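Local coordinates for protein peptidoglycan N-acetylglucosamine deacetylase (Agathobacter rectalis, PDB 5JMU) that is probably a metal-dependent hydrolase that removes acetyl groups from N-acetylglucosamine units of peptidoglycan, acting here through a zinc-binding catalytic domain, at residues 30-35 and 59-63; 52-56 and 77-81; 82-86 and 115-119; 89-93 and 135-140. All coordinates share one frame; numbering follows the deposited sequence.

Contact 1 (30-35 and 59-63); sequences PGKYTQ and YQNMI
The hydroxyl of Thr34, whose CG2 brushes Met62 CB, is held twice. Its OG1 accepts a nearly straight hydrogen bond from Gly31 N at 3.0 Å, and it is also hydrogen-bonded to Asp187. Thr34 N in turn binds Gly31 O within a type I beta turn from Gly31 to Thr34. This turn presents its backbone to the ring of Tyr59. Lys32 CA makes a CH-pi contact over one face, 3.8 Å from the centroid of the Tyr59 ring and 22° off the normal. Gly31 C lies over the same face nearer the rim, 3.6 Å from Tyr59 CG. At the far end Lys32 CB rests 3.5 Å from Tyr59 OH. Tyr59 CG is anti to its own carbonyl carbon (chi1 -67°), which lays the ring along the Gly31-Lys32 peptide. With an alanine at Tyr59, that peptide would probably lose its aromatic cover and a gap would open beside the turn.

Pro30 follows a cis peptide bond and turns its ring toward helix 61-68. Its CB packs on Met62 CB at 3.6 Å. Pro30 CG meets Ile63 CG1 at 3.9 Å. The side chain of Met62, a selenomethionine, crosses that of Gln35 at about a right angle, and its SE touches Gln35 CB.

No polar bond joins 30-35 to 59-63; apolar and CH-pi contacts do. The loop following the zinc ligand Asp28 is therefore fitted to 59-63 by shape rather than by charge.

Contact 2 (52-56 and 77-81); sequences VTNTH and SASHK. With ZN (zinc ion), chain C.
The backbones of 52-56 and 77-81 run side by side at the ends of strands 49-53 and 72-77, with Thr53 and Ala78 CA atoms 4.6 Å apart. Ser77 N donates to Val52 O at 3.2 Å. Past the strand ends, Asn54 N donates to Ala78 O at 3.0 Å. Between these bonds Ser77 O takes a CA-H...O contact from Thr53 CA at 2.9 Å; this buried carbonyl has no conventional partner in the model.

These are neighbouring strands of the parallel sheet in the NodB deacetylase fold, and the metal lies off their C-terminal ends. His76 and His80 form the His-x-x-x-His part of the Asp-His-His zinc site. His80 CG is anti to the backbone N (chi1 -158°), which carries the ring to the zinc ion, and His80 NE2 binds the zinc at 2.2 Å. Asp28, His76 and three waters complete six ligands.

Ser77 and Thr53 back His80. Its backbone N donates to Ser77 OG at 2.8 Å, an ST motif, and that hydroxyl is also bonded to Asp95. Thr53 CG2 approaches His80 CD2 obliquely at 3.9 Å. Thr53 OG1 accepts from Thr55 N at 3.1 Å in an ST turn and is also bonded to Asp28 O, so one hydroxyl ties this strand end to the backbone of another zinc ligand. Asn54 lays CB near Ala78 O, while its amide oxygen is bonded to Gln60 NE2.

Contact 3 (82-86 and 115-119); sequences YNQIY and RFPGG
Tyr82 reaches from helix 82-85 to Pro117 and Gly118. At CB the chain sets off with CG anti to the carbonyl carbon (chi1 -62°), which directs the ring to the loop. CD1 then approaches the proline, and CE1 touches it, 3.4 Å from Pro117 CB. Pro117 C lies in the ring plane at this edge. At the tip, Tyr82 OH is bridged to Gly118 N by water 3, 2.8 Å from Tyr82 OH and 3.1 Å from Gly118 N, which donates to it.

Pro117 is also met by two other side chains. Ile85 CD1 lies 3.6 Å from Pro117 CG. Tyr86 OH donates to Pro117 O at 2.7 Å, in the carbonyl plane and on a lone pair. Ile85 CG1 covers the centre of one Tyr86 ring face. The loop makes a type II beta turn from Phe116 to Gly119, with Gly118 at the positive phi that favours glycine. Arg115, just before it, makes a salt bridge to Asp27.

Water 3 is itself a zinc ligand. Tyr82 and Gly118 therefore belong to the second shell of the metal, and their two bonds are likely to restrict how this water turns.

Contact 4 (89-93 and 135-140); sequences EQAFF and QLVNDV. With MG (magnesium ion), chain D.
Two carboxylates come unusually close: Glu89 OE1 lies 3.3 Å from Asp139 OD2, two acceptors and not a hydrogen bond. A magnesium ion beside them probably offsets their mutual repulsion. Glu89 OE1 binds the magnesium at 2.2 Å. Asp139 is held to it through water, since metal-bound water 6 donates to Asp139 OD1 at 3.0 Å. Another metal-bound water, water 4, donates to Glu89 OE2 at 2.6 Å.

Away from the ion the contact turns apolar. Leu136 CD1 makes a CH-pi contact over one face of Phe92, 3.8 Å from the ring centroid and 18° off the normal. Leu136 CD2 touches both rings, 3.6 Å from Phe93 CE2. Phe93 meets Asp139 CB at its ring edge, 3.5 Å from Phe93 CE2. Phe92 CG is anti to the backbone N (chi1 178°), which points the ring inward. An alanine at Phe92 would probably leave Leu136 CD1 without its aromatic face and open a gap beside Phe116.

Segments 89-93 and 135-140, parts of helices 89-107 and 132-142, cross at 51° with their axes 11.2 Å apart. Phe116, in the loop after strand 113-114, packs on Phe92, Leu136 and Val140, and Phe93 makes a cation-pi contact with Arg143.

The four contacts follow one another across the deacetylase domain, with contacts 1 and 4 at opposite ends, their centres 27 Å apart. Neighbouring centres are 10 to 12 Å apart. Contacts 1 and 2 alternate along the chain, strand 49-53 coming between the segments of contact 1, and Pro30 packs on Val52 and Thr53. Both close before contacts 3 and 4 open. Contact 3 touches contact 2 through Ser77 and Pro117, and both share the zinc-bound water 3. Contacts 3 and 4 alternate in turn, with helix 82-85 leading into helix 89-107. The zinc site thus lies at contacts 2 and 3, while the magnesium sits at contact 4, on the far side of the Phe92-Phe116 packing.

Contact 1 (30-35 and 59-63)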
loop_
_atom_site.group_PDB
_atom_site.type_symbol
_atom_site.label_atom_id
_atom_site.label_comp_id
_atom_site.label_asym_id
_atom_site.label_seq_id
_atom_site.Cartn_x
_atom_site.Cartn_y
_atom_site.Cartn_z
ATOM N N PRO A 30 5.082 -4.918 8.545
ATOM C CA PRO A 30 4.914 -6.362 8.708
ATOM C C PRO A 30 4.407 -6.747 10.096
ATOM O O PRO A 30 4.472 -5.981 11.036
ATOM C CB PRO A 30 6.328 -6.912 8.466
ATOM C CG PRO A 30 7.234 -5.764 8.865
ATOM C CD PRO A 30 6.498 -4.524 8.361
ATOM N N GLY A 31 3.877 -7.956 10.194
ATOM C CA GLY A 31 3.400 -8.490 11.458
ATOM C C GLY A 31 3.430 -10.015 11.373
ATOM O O GLY A 31 4.049 -10.608 10.480
ATOM N N LYS A 32 2.739 -10.662 12.308
ATOM C CA LYS A 32 2.861 -12.109 12.506
ATOM C C LYS A 32 2.310 -12.926 11.354
ATOM O O LYS A 32 2.670 -14.094 11.245
ATOM C CB LYS A 32 2.184 -12.535 13.825
ATOM C CG LYS A 32 0.715 -12.360 13.844
ATOM C CD LYS A 32 0.143 -12.806 15.202
ATOM C CE LYS A 32 0.337 -14.290 15.438
ATOM N NZ LYS A 32 -0.351 -14.725 16.714
ATOM N N TYR A 33 1.440 -12.335 10.519
ATOM C CA TYR A 33 0.847 -13.067 9.408
ATOM C C TYR A 33 1.557 -12.853 8.085
ATOM O O TYR A 33 1.190 -13.482 7.077
ATOM C CB TYR A 33 -0.653 -12.692 9.248
ATOM C CG TYR A 33 -1.379 -12.812 10.588
ATOM C CD1 TYR A 33 -1.508 -14.034 11.208
ATOM C CD2 TYR A 33 -1.881 -11.681 11.248
ATOM C CE1 TYR A 33 -2.124 -14.151 12.435
ATOM C CE2 TYR A 33 -2.497 -11.785 12.462
ATOM C CZ TYR A 33 -2.622 -13.011 13.044
ATOM O OH TYR A 33 -3.234 -13.133 14.267
ATOM N N THR A 34 2.536 -11.951 8.060
ATOM C CA THR A 34 3.203 -11.592 6.822
ATOM C C THR A 34 3.975 -12.747 6.192
ATOM O O THR A 34 3.906 -12.909 4.973
ATOM C CB THR A 34 4.124 -10.372 7.064
ATOM O OG1 THR A 34 3.284 -9.305 7.557
ATOM C CG2 THR A 34 4.851 -9.931 5.739
ATOM N N GLN A 35 4.710 -13.527 6.986
ATOM C CA GLN A 35 5.445 -14.647 6.422
ATOM C C GLN A 35 4.495 -15.598 5.651
ATOM O O GLN A 35 4.786 -16.021 4.537
ATOM C CB GLN A 35 6.186 -15.416 7.522
ATOM C CG GLN A 35 6.896 -16.667 7.035
ATOM C CD GLN A 35 7.989 -16.366 6.057
ATOM O OE1 GLN A 35 7.893 -16.704 4.869
ATOM N NE2 GLN A 35 9.041 -15.727 6.535
ATOM N N TYR A 59 8.837 -8.012 13.841
ATOM C CA TYR A 59 8.751 -8.605 12.488
ATOM C C TYR A 59 9.482 -7.750 11.471
ATOM O O TYR A 59 9.263 -7.869 10.248
ATOM C CB TYR A 59 7.262 -8.801 12.096
ATOM C CG TYR A 59 6.675 -9.838 12.992
ATOM C CD1 TYR A 59 6.853 -11.180 12.721
ATOM C CD2 TYR A 59 6.002 -9.483 14.149
ATOM C CE1 TYR A 59 6.352 -12.142 13.566
ATOM C CE2 TYR A 59 5.498 -10.445 14.991
ATOM C CZ TYR A 59 5.667 -11.763 14.692
ATOM O OH TYR A 59 5.196 -12.734 15.542
ATOM N N GLN A 60 10.373 -6.880 11.940
ATOM C CA GLN A 60 11.007 -5.917 11.027
ATOM C C GLN A 60 11.831 -6.585 9.897
ATOM O O GLN A 60 11.904 -6.054 8.772
ATOM C CB GLN A 60 11.875 -4.954 11.819
ATOM C CG GLN A 60 12.126 -3.636 11.131
ATOM C CD GLN A 60 13.171 -2.811 11.867
ATOM O OE1 GLN A 60 14.364 -3.021 11.687
ATOM N NE2 GLN A 60 12.728 -1.896 12.726
ATOM N N ASN A 61 12.420 -7.749 10.191
ATOM C CA ASN A 61 13.171 -8.466 9.164
ATOM C C ASN A 61 12.310 -8.954 8.010
ATOM O O ASN A 61 12.847 -9.296 6.950
ATOM C CB ASN A 61 13.892 -9.648 9.782
ATOM C CG ASN A 61 12.918 -10.642 10.390
ATOM O OD1 ASN A 61 12.011 -10.246 11.138
ATOM N ND2 ASN A 61 13.077 -11.946 10.061
HETATM N N MSE A 62 10.976 -8.954 8.180
HETATM C CA MSE A 62 10.117 -9.292 7.030
HETATM C C MSE A 62 10.193 -8.278 5.919
HETATM O O MSE A 62 9.872 -8.603 4.771
HETATM C CB MSE A 62 8.664 -9.458 7.442
HETATM C CG MSE A 62 8.376 -10.688 8.270
HETATM SE SE MSE A 62 8.820 -12.372 7.357
HETATM C CE MSE A 62 10.595 -12.593 7.938
ATOM N N ILE A 63 10.634 -7.058 6.231
ATOM C CA ILE A 63 10.811 -6.057 5.176
ATOM C C ILE A 63 11.941 -6.521 4.234
ATOM O O ILE A 63 11.821 -6.428 3.005
ATOM C CB ILE A 63 11.128 -4.697 5.771
ATOM C CG1 ILE A 63 9.910 -4.207 6.536
ATOM C CG2 ILE A 63 11.605 -3.683 4.683
ATOM C CD1 ILE A 63 10.198 -2.931 7.393
#

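Contact 2 (52-56 and 77-81)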
loop_
_atom_site.group_PDB
_atom_site.type_symbol
_atom_site.label_atom_id
_atom_site.label_comp_id
_atom_site.label_asym_id
_atom_site.label_seq_id
_atom_site.Cartn_x
_atom_site.Cartn_y
_atom_site.Cartn_z
ATOM N N VAL A 52 4.711 -0.256 4.397
ATOM C CA VAL A 52 5.112 -0.772 5.711
ATOM C C VAL A 52 5.195 0.270 6.838
ATOM O O VAL A 52 5.235 1.498 6.599
ATOM C CB VAL A 52 6.476 -1.531 5.591
ATOM C CG1 VAL A 52 6.309 -2.740 4.633
ATOM C CG2 VAL A 52 7.583 -0.620 5.099
ATOM N N THR A 53 5.188 -0.247 8.077
ATOM C CA THR A 53 5.250 0.563 9.269
ATOM C C THR A 53 6.274 -0.066 10.185
ATOM O O THR A 53 6.730 -1.190 9.915
ATOM C CB THR A 53 3.921 0.583 10.068
ATOM O OG1 THR A 53 3.715 -0.706 10.669
ATOM C CG2 THR A 53 2.744 0.981 9.209
ATOM N N ASN A 54 6.562 0.607 11.291
ATOM C CA ASN A 54 7.355 -0.011 12.332
ATOM C C ASN A 54 6.523 -0.272 13.590
ATOM O O ASN A 54 7.029 -0.221 14.724
ATOM C CB ASN A 54 8.563 0.856 12.650
ATOM C CG ASN A 54 9.658 0.061 13.324
ATOM O OD1 ASN A 54 9.905 -1.103 12.970
ATOM N ND2 ASN A 54 10.294 0.663 14.279
ATOM N N THR A 55 5.233 -0.560 13.370
ATOM C CA THR A 55 4.329 -0.807 14.499
ATOM C C THR A 55 4.659 -2.101 15.256
ATOM O O THR A 55 4.417 -2.223 16.465
ATOM C CB THR A 55 2.879 -0.868 13.990
ATOM O OG1 THR A 55 2.520 0.430 13.506
ATOM C CG2 THR A 55 1.926 -1.218 15.128
ATOM N N HIS A 56 5.213 -3.066 14.531
ATOM C CA HIS A 56 5.505 -4.392 15.094
ATOM C C HIS A 56 6.955 -4.708 14.845
ATOM O O HIS A 56 7.249 -5.526 13.967
ATOM C CB HIS A 56 4.602 -5.449 14.465
ATOM C CG HIS A 56 3.146 -5.196 14.694
ATOM N ND1 HIS A 56 2.311 -4.717 13.708
ATOM C CD2 HIS A 56 2.393 -5.295 15.816
ATOM C CE1 HIS A 56 1.096 -4.557 14.207
ATOM N NE2 HIS A 56 1.118 -4.909 15.481
ATOM N N SER A 77 4.146 4.445 7.206
ATOM C CA SER A 77 4.511 5.357 8.299
ATOM C C SER A 77 5.296 4.602 9.361
ATOM O O SER A 77 4.995 3.455 9.631
ATOM C CB SER A 77 3.236 5.963 8.930
ATOM O OG SER A 77 3.570 6.611 10.153
ATOM N N ALA A 78 6.311 5.218 9.948
ATOM C CA ALA A 78 7.020 4.494 10.998
ATOM C C ALA A 78 6.117 4.283 12.200
ATOM O O ALA A 78 5.997 3.159 12.702
ATOM C CB ALA A 78 8.339 5.249 11.410
ATOM N N SER A 79 5.516 5.364 12.708
ATOM C CA SER A 79 4.701 5.268 13.901
ATOM C C SER A 79 3.241 4.912 13.666
ATOM O O SER A 79 2.602 4.372 14.581
ATOM C CB SER A 79 4.725 6.587 14.688
ATOM O OG SER A 79 4.037 7.589 13.944
ATOM N N HIS A 80 2.747 5.267 12.483
ATOM C CA HIS A 80 1.336 5.151 12.138
ATOM C C HIS A 80 0.470 5.801 13.215
ATOM O O HIS A 80 -0.614 5.305 13.546
ATOM C CB HIS A 80 0.946 3.674 11.951
ATOM C CG HIS A 80 -0.278 3.469 11.111
ATOM N ND1 HIS A 80 -1.554 3.428 11.646
ATOM C CD2 HIS A 80 -0.422 3.242 9.784
ATOM C CE1 HIS A 80 -2.432 3.209 10.678
ATOM N NE2 HIS A 80 -1.772 3.089 9.538
ATOM N N LYS A 81 0.941 6.914 13.773
ATOM C CA LYS A 81 0.150 7.661 14.730
ATOM C C LYS A 81 -0.309 8.956 14.080
ATOM O O LYS A 81 0.505 9.873 13.838
ATOM C CB LYS A 81 0.944 7.950 16.006
ATOM C CG LYS A 81 1.206 6.722 16.868
ATOM C CD LYS A 81 2.076 7.104 18.053
ATOM C CE LYS A 81 2.657 5.879 18.746
ATOM N NZ LYS A 81 3.889 6.238 19.515
HETATM ZN ZN ZN C . -2.662 2.232 7.752
HETATM O O HOH W 1 -3.733 1.473 6.168
HETATM O O HOH W 2 -4.317 1.582 8.892
HETATM O O HOH W 3 -3.764 4.077 7.444
#

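Contact 3 (82-86 and 115-119)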
loop_
_atom_site.group_PDB
_atom_site.type_symbol
_atom_site.label_atom_id
_atom_site.label_comp_id
_atom_site.label_asym_id
_atom_site.label_seq_id
_atom_site.Cartn_x
_atom_site.Cartn_y
_atom_site.Cartn_z
ATOM N N TYR A 82 -1.600 9.033 13.767
ATOM C CA TYR A 82 -2.128 10.198 13.051
ATOM C C TYR A 82 -1.851 11.471 13.841
ATOM O O TYR A 82 -1.524 12.512 13.256
ATOM C CB TYR A 82 -3.677 10.074 12.785
ATOM C CG TYR A 82 -4.072 8.885 11.916
ATOM C CD1 TYR A 82 -3.754 8.838 10.573
ATOM C CD2 TYR A 82 -4.758 7.791 12.446
ATOM C CE1 TYR A 82 -4.092 7.726 9.775
ATOM C CE2 TYR A 82 -5.096 6.672 11.639
ATOM C CZ TYR A 82 -4.763 6.651 10.303
ATOM O OH TYR A 82 -5.058 5.550 9.488
ATOM N N ASN A 83 -1.981 11.391 15.163
ATOM C CA ASN A 83 -1.861 12.572 16.002
ATOM C C ASN A 83 -0.436 13.037 16.199
ATOM O O ASN A 83 -0.205 14.042 16.870
ATOM C CB ASN A 83 -2.555 12.323 17.350
ATOM C CG ASN A 83 -1.831 11.350 18.214
ATOM O OD1 ASN A 83 -0.910 10.654 17.783
ATOM N ND2 ASN A 83 -2.309 11.223 19.448
ATOM N N GLN A 84 0.502 12.313 15.590
ATOM C CA GLN A 84 1.905 12.692 15.610
ATOM C C GLN A 84 2.306 13.141 14.214
ATOM O O GLN A 84 2.790 14.258 14.021
ATOM C CB GLN A 84 2.791 11.533 16.068
ATOM C CG GLN A 84 2.474 11.039 17.479
ATOM C CD GLN A 84 3.555 10.149 18.074
ATOM O OE1 GLN A 84 4.512 9.754 17.409
ATOM N NE2 GLN A 84 3.409 9.845 19.356
ATOM N N ILE A 85 2.065 12.286 13.233
ATOM C CA ILE A 85 2.583 12.588 11.909
ATOM C C ILE A 85 1.853 13.721 11.192
ATOM O O ILE A 85 2.397 14.288 10.223
ATOM C CB ILE A 85 2.581 11.311 11.004
ATOM C CG1 ILE A 85 1.124 10.940 10.614
ATOM C CG2 ILE A 85 3.298 10.174 11.754
ATOM C CD1 ILE A 85 0.987 9.711 9.665
ATOM N N TYR A 86 0.620 14.031 11.600
ATOM C CA TYR A 86 -0.102 15.050 10.854
ATOM C C TYR A 86 -0.182 16.390 11.613
ATOM O O TYR A 86 -1.004 17.260 11.281
ATOM C CB TYR A 86 -1.510 14.554 10.475
ATOM C CG TYR A 86 -1.517 13.524 9.344
ATOM C CD1 TYR A 86 -0.705 13.678 8.217
ATOM C CD2 TYR A 86 -2.390 12.403 9.393
ATOM C CE1 TYR A 86 -0.725 12.747 7.190
ATOM C CE2 TYR A 86 -2.431 11.488 8.362
ATOM C CZ TYR A 86 -1.618 11.691 7.254
ATOM O OH TYR A 86 -1.606 10.832 6.182
ATOM N N ARG A 115 2.295 5.472 0.753
ATOM C CA ARG A 115 0.844 5.592 0.871
ATOM C C ARG A 115 0.584 6.361 2.148
ATOM O O ARG A 115 0.962 5.910 3.232
ATOM C CB ARG A 115 0.158 4.236 0.912
ATOM C CG ARG A 115 -1.390 4.393 1.205
ATOM C CD ARG A 115 -2.069 3.043 1.020
ATOM N NE ARG A 115 -2.174 2.688 -0.391
ATOM C CZ ARG A 115 -2.311 1.416 -0.815
ATOM N NH1 ARG A 115 -2.307 0.414 0.074
ATOM N NH2 ARG A 115 -2.468 1.136 -2.124
ATOM N N PHE A 116 -0.090 7.495 2.032
ATOM C CA PHE A 116 -0.418 8.275 3.208
ATOM C C PHE A 116 -1.336 7.496 4.134
ATOM O O PHE A 116 -2.301 6.886 3.656
ATOM C CB PHE A 116 -1.155 9.553 2.808
ATOM C CG PHE A 116 -0.322 10.554 2.097
ATOM C CD1 PHE A 116 0.572 11.399 2.780
ATOM C CD2 PHE A 116 -0.414 10.677 0.704
ATOM C CE1 PHE A 116 1.321 12.382 2.111
ATOM C CE2 PHE A 116 0.368 11.662 0.009
ATOM C CZ PHE A 116 1.243 12.510 0.707
ATOM N N PRO A 117 -1.076 7.532 5.458
ATOM C CA PRO A 117 -2.041 6.937 6.379
ATOM C C PRO A 117 -3.402 7.625 6.247
ATOM O O PRO A 117 -3.511 8.852 6.243
ATOM C CB PRO A 117 -1.372 7.152 7.756
ATOM C CG PRO A 117 0.137 7.048 7.411
ATOM C CD PRO A 117 0.228 7.848 6.123
ATOM N N GLY A 118 -4.436 6.806 6.068
ATOM C CA GLY A 118 -5.792 7.277 5.836
ATOM C C GLY A 118 -6.063 7.578 4.361
ATOM O O GLY A 118 -7.186 7.958 4.000
ATOM N N GLY A 119 -5.048 7.417 3.507
ATOM C CA GLY A 119 -5.140 7.814 2.098
ATOM C C GLY A 119 -4.824 9.297 1.917
ATOM O O GLY A 119 -4.900 10.058 2.880
HETATM O O HOH W 3 -3.764 4.077 7.444
#

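Contact 4 (89-93 and 135-140)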
loop_
_atom_site.group_PDB
_atom_site.type_symbol
_atom_site.label_atom_id
_atom_site.label_comp_id
_atom_site.label_asym_id
_atom_site.label_seq_id
_atom_site.Cartn_x
_atom_site.Cartn_y
_atom_site.Cartn_z
ATOM N N GLU A 89 4.089 19.559 8.617
ATOM C CA GLU A 89 4.881 18.969 7.534
ATOM C C GLU A 89 6.188 18.359 8.075
ATOM O O GLU A 89 6.602 17.290 7.634
ATOM C CB GLU A 89 5.229 20.058 6.497
ATOM C CG GLU A 89 4.017 20.547 5.713
ATOM C CD GLU A 89 4.239 21.922 5.053
ATOM O OE1 GLU A 89 5.379 22.247 4.463
ATOM O OE2 GLU A 89 3.196 22.627 5.113
ATOM N N GLN A 90 6.834 19.067 8.990
ATOM C CA GLN A 90 8.097 18.611 9.537
ATOM C C GLN A 90 7.949 17.266 10.274
ATOM O O GLN A 90 8.780 16.366 10.100
ATOM C CB GLN A 90 8.670 19.713 10.437
ATOM C CG GLN A 90 9.123 20.987 9.650
ATOM C CD GLN A 90 7.961 21.947 9.220
ATOM O OE1 GLN A 90 6.791 21.837 9.689
ATOM N NE2 GLN A 90 8.300 22.910 8.337
ATOM N N ALA A 91 6.892 17.137 11.082
ATOM C CA ALA A 91 6.641 15.875 11.787
ATOM C C ALA A 91 6.343 14.743 10.815
ATOM O O ALA A 91 6.798 13.613 11.000
ATOM C CB ALA A 91 5.471 16.071 12.764
ATOM N N PHE A 92 5.591 15.028 9.755
ATOM C CA PHE A 92 5.282 14.008 8.771
ATOM C C PHE A 92 6.556 13.480 8.148
ATOM O O PHE A 92 6.733 12.260 8.058
ATOM C CB PHE A 92 4.359 14.562 7.687
ATOM C CG PHE A 92 4.054 13.544 6.635
ATOM C CD1 PHE A 92 3.082 12.602 6.890
ATOM C CD2 PHE A 92 4.792 13.508 5.459
ATOM C CE1 PHE A 92 2.798 11.608 5.950
ATOM C CE2 PHE A 92 4.535 12.510 4.493
ATOM C CZ PHE A 92 3.538 11.592 4.742
ATOM N N PHE A 93 7.435 14.391 7.720
ATOM C CA PHE A 93 8.636 13.926 7.013
ATOM C C PHE A 93 9.640 13.338 7.982
ATOM O O PHE A 93 10.364 12.428 7.586
ATOM C CB PHE A 93 9.259 15.049 6.162
ATOM C CG PHE A 93 8.502 15.256 4.886
ATOM C CD1 PHE A 93 8.476 14.253 3.927
ATOM C CD2 PHE A 93 7.721 16.401 4.687
ATOM C CE1 PHE A 93 7.733 14.410 2.736
ATOM C CE2 PHE A 93 6.992 16.568 3.508
ATOM C CZ PHE A 93 6.991 15.578 2.547
ATOM N N GLN A 135 -0.622 20.522 1.268
ATOM C CA GLN A 135 0.833 20.765 1.249
ATOM C C GLN A 135 1.600 19.468 1.009
ATOM O O GLN A 135 2.531 19.443 0.201
ATOM C CB GLN A 135 1.323 21.380 2.560
ATOM C CG GLN A 135 0.701 22.789 2.846
ATOM C CD GLN A 135 0.895 23.778 1.696
ATOM O OE1 GLN A 135 1.994 23.860 1.114
ATOM N NE2 GLN A 135 -0.149 24.527 1.349
ATOM N N LEU A 136 1.259 18.411 1.734
ATOM C CA LEU A 136 2.068 17.200 1.605
ATOM C C LEU A 136 2.049 16.520 0.228
ATOM O O LEU A 136 3.076 15.945 -0.171
ATOM C CB LEU A 136 1.636 16.149 2.654
ATOM C CG LEU A 136 1.976 16.532 4.102
ATOM C CD1 LEU A 136 1.389 15.449 5.063
ATOM C CD2 LEU A 136 3.524 16.690 4.286
ATOM N N VAL A 137 0.944 16.550 -0.521
ATOM C CA VAL A 137 0.990 15.909 -1.846
ATOM C C VAL A 137 1.980 16.695 -2.699
ATOM O O VAL A 137 2.693 16.101 -3.513
ATOM C CB VAL A 137 -0.383 15.779 -2.530
ATOM C CG1 VAL A 137 -1.265 14.806 -1.718
ATOM C CG2 VAL A 137 -1.083 17.138 -2.760
ATOM N N ASN A 138 2.061 17.996 -2.478
ATOM C CA ASN A 138 3.052 18.764 -3.214
ATOM C C ASN A 138 4.478 18.522 -2.686
ATOM O O ASN A 138 5.415 18.360 -3.490
ATOM C CB ASN A 138 2.633 20.242 -3.193
ATOM C CG ASN A 138 1.414 20.509 -4.119
ATOM O OD1 ASN A 138 1.582 20.514 -5.342
ATOM N ND2 ASN A 138 0.192 20.713 -3.546
ATOM N N ASP A 139 4.649 18.439 -1.380
ATOM C CA ASP A 139 5.994 18.227 -0.816
ATOM C C ASP A 139 6.539 16.842 -1.169
ATOM O O ASP A 139 7.746 16.701 -1.443
ATOM C CB ASP A 139 5.974 18.414 0.698
ATOM C CG ASP A 139 5.673 19.857 1.101
ATOM O OD1 ASP A 139 6.156 20.763 0.423
ATOM O OD2 ASP A 139 4.891 20.059 2.044
ATOM N N VAL A 140 5.698 15.814 -1.143
ATOM C CA VAL A 140 6.150 14.473 -1.469
ATOM C C VAL A 140 6.626 14.439 -2.918
ATOM O O VAL A 140 7.664 13.871 -3.251
ATOM C CB VAL A 140 4.988 13.465 -1.191
ATOM C CG1 VAL A 140 5.184 12.131 -1.885
ATOM C CG2 VAL A 140 4.830 13.274 0.313
HETATM MG MG MG D . 5.716 23.904 2.991
HETATM O O HOH W 4 3.974 24.732 3.849
HETATM O O HOH W 5 4.469 22.870 1.658
HETATM O O HOH W 6 7.307 22.848 2.175
#